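Local coordinates for putative cell filamentation protein (Bartonella quintana, PDB 4N67), which binds ADP and, as a Fic-domain effector of the Bep family, probably transfers AMP onto target proteins, at residues Ala140-Val145 with Asp206-Ile211. The protein carries 2 engineered substitutions. Residues are numbered along the deposited sequence; the frame is centred on the assembly and turned at random.
Sequences ANAAEV and DLFEDI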
loop_
_atom_site.group_PDB
_atom_site.type_symbol
_atom_site.label_atom_id
_atom_site.label_comp_id
_atom_site.label_asym_id
_atom_site.label_seq_id
_atom_site.Cartn_x
_atom_site.Cartn_y
_atom_site.Cartn_z
ATOM N N ALA A 140 13.941 -8.669 -7.530
ATOM C CA ALA A 140 13.781 -9.591 -6.402
ATOM C C ALA A 140 13.627 -8.814 -5.095
ATOM O O ALA A 140 12.824 -9.166 -4.229
ATOM C CB ALA A 140 14.970 -10.544 -6.320
ATOM N N ASN A 141 14.400 -7.743 -4.948
ATOM C CA ASN A 141 14.372 -6.982 -3.730
ATOM C C ASN A 141 13.068 -6.190 -3.635
ATOM O O ASN A 141 12.504 -6.074 -2.544
ATOM C CB ASN A 141 15.571 -6.036 -3.632
ATOM C CG ASN A 141 16.787 -6.697 -3.011
ATOM O OD1 ASN A 141 16.930 -6.713 -1.796
ATOM N ND2 ASN A 141 17.671 -7.218 -3.836
ATOM N N ALA A 142 12.607 -5.667 -4.764
ATOM C CA ALA A 142 11.347 -4.904 -4.771
ATOM C C ALA A 142 10.224 -5.822 -4.383
ATOM O O ALA A 142 9.299 -5.426 -3.635
ATOM C CB ALA A 142 11.090 -4.301 -6.136
ATOM N N ALA A 143 10.281 -7.061 -4.873
ATOM C CA ALA A 143 9.230 -8.041 -4.538
ATOM C C ALA A 143 9.213 -8.332 -3.043
ATOM O O ALA A 143 8.127 -8.462 -2.455
ATOM C CB ALA A 143 9.406 -9.336 -5.339
ATOM N N GLU A 144 10.399 -8.440 -2.430
ATOM C CA GLU A 144 10.477 -8.653 -0.977
ATOM C C GLU A 144 9.916 -7.460 -0.194
ATOM O O GLU A 144 9.241 -7.626 0.821
ATOM C CB GLU A 144 11.904 -8.956 -0.538
ATOM C CG GLU A 144 12.424 -10.276 -1.069
ATOM C CD GLU A 144 13.723 -10.722 -0.408
ATOM O OE1 GLU A 144 14.043 -10.207 0.689
ATOM O OE2 GLU A 144 14.428 -11.580 -0.987
ATOM N N VAL A 145 10.196 -6.252 -0.648
ATOM C CA VAL A 145 9.657 -5.076 0.012
ATOM C C VAL A 145 8.127 -5.135 -0.095
ATOM O O VAL A 145 7.390 -4.880 0.873
ATOM C CB VAL A 145 10.199 -3.780 -0.643
ATOM C CG1 VAL A 145 9.422 -2.550 -0.182
ATOM C CG2 VAL A 145 11.684 -3.646 -0.364
ATOM N N ASP A 206 8.487 -12.596 -10.300
ATOM C CA ASP A 206 8.224 -12.589 -11.734
ATOM C C ASP A 206 7.421 -11.355 -12.136
ATOM O O ASP A 206 7.626 -10.775 -13.204
ATOM C CB ASP A 206 7.461 -13.858 -12.144
ATOM C CG ASP A 206 8.304 -15.132 -12.051
ATOM O OD1 ASP A 206 9.536 -15.068 -11.845
ATOM O OD2 ASP A 206 7.711 -16.227 -12.188
ATOM N N LEU A 207 6.446 -11.011 -11.297
ATOM C CA LEU A 207 5.613 -9.846 -11.495
ATOM C C LEU A 207 6.492 -8.583 -11.584
ATOM O O LEU A 207 6.382 -7.810 -12.527
ATOM C CB LEU A 207 4.589 -9.739 -10.346
ATOM C CG LEU A 207 3.568 -8.605 -10.476
ATOM C CD1 LEU A 207 2.282 -8.962 -9.702
ATOM C CD2 LEU A 207 4.124 -7.268 -10.031
ATOM N N PHE A 208 7.377 -8.410 -10.617
ATOM C CA PHE A 208 8.227 -7.209 -10.615
ATOM C C PHE A 208 9.197 -7.210 -11.787
ATOM O O PHE A 208 9.394 -6.188 -12.393
ATOM C CB PHE A 208 8.911 -6.967 -9.257
ATOM C CG PHE A 208 8.027 -6.243 -8.285
ATOM C CD1 PHE A 208 7.153 -6.930 -7.433
ATOM C CD2 PHE A 208 8.002 -4.857 -8.273
ATOM C CE1 PHE A 208 6.299 -6.235 -6.606
ATOM C CE2 PHE A 208 7.162 -4.169 -7.435
ATOM C CZ PHE A 208 6.313 -4.849 -6.612
ATOM N N GLU A 209 9.750 -8.357 -12.140
ATOM C CA GLU A 209 10.531 -8.412 -13.383
ATOM C C GLU A 209 9.731 -7.927 -14.588
ATOM O O GLU A 209 10.244 -7.166 -15.435
ATOM C CB GLU A 209 11.064 -9.814 -13.652
ATOM C CG GLU A 209 12.080 -10.302 -12.640
ATOM C CD GLU A 209 12.635 -11.686 -12.958
ATOM O OE1 GLU A 209 12.131 -12.362 -13.894
ATOM O OE2 GLU A 209 13.597 -12.098 -12.273
ATOM N N ASP A 210 8.489 -8.381 -14.687
ATOM C CA ASP A 210 7.672 -8.121 -15.858
ATOM C C ASP A 210 7.225 -6.684 -16.026
ATOM O O ASP A 210 6.962 -6.262 -17.150
ATOM C CB ASP A 210 6.442 -9.050 -15.890
ATOM C CG ASP A 210 6.792 -10.471 -16.306
ATOM O OD1 ASP A 210 7.897 -10.692 -16.835
ATOM O OD2 ASP A 210 5.952 -11.356 -16.063
ATOM N N ILE A 211 7.180 -5.921 -14.939
ATOM C CA ILE A 211 6.668 -4.555 -15.002
ATOM C C ILE A 211 7.736 -3.502 -14.778
ATOM O O ILE A 211 7.405 -2.337 -14.686
ATOM C CB ILE A 211 5.527 -4.332 -13.987
ATOM C CG1 ILE A 211 6.020 -4.372 -12.531
ATOM C CG2 ILE A 211 4.420 -5.352 -14.230
ATOM C CD1 ILE A 211 4.946 -4.029 -11.494
#
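F208 lays one face of its ring against A142 and A143 where two helices of this Fic fold, 135-152 and 202-211, pack against each other in the buried interior. The backbones come close, 6.2 Å between A143 CA and F208 CA, and alanine suits such a place because a lone methyl leaves room for a flat ring to lie against the helix surface. CB of F208 starts out toward the alanine helix, and with chi2 at 88° the ring plane stands across the CA-CB-CG plane, its two ortho carbons, CD1 and CD2, reaching different alanines on the same face. Of the two edges running from CG, the CD1 edge rests 3.7 Å from A143 CA and 3.9 Å from A143 CB. The CD2 edge touches A142 CB at 3.8 Å, and CE2 beyond it remains near the same methyl. Between the two methyls A142 O and A143 N of the linking peptide lie over that face, both displaced toward the rim, while L207 CD2 sits over the rim of the opposite face. M167 of helix 164-174 and I178 of strand 176-178 also touch F208, tying the two helices into the wider hydrophobic core. Farther along the ring, CE1 still lies 4.0 Å from A143 CA.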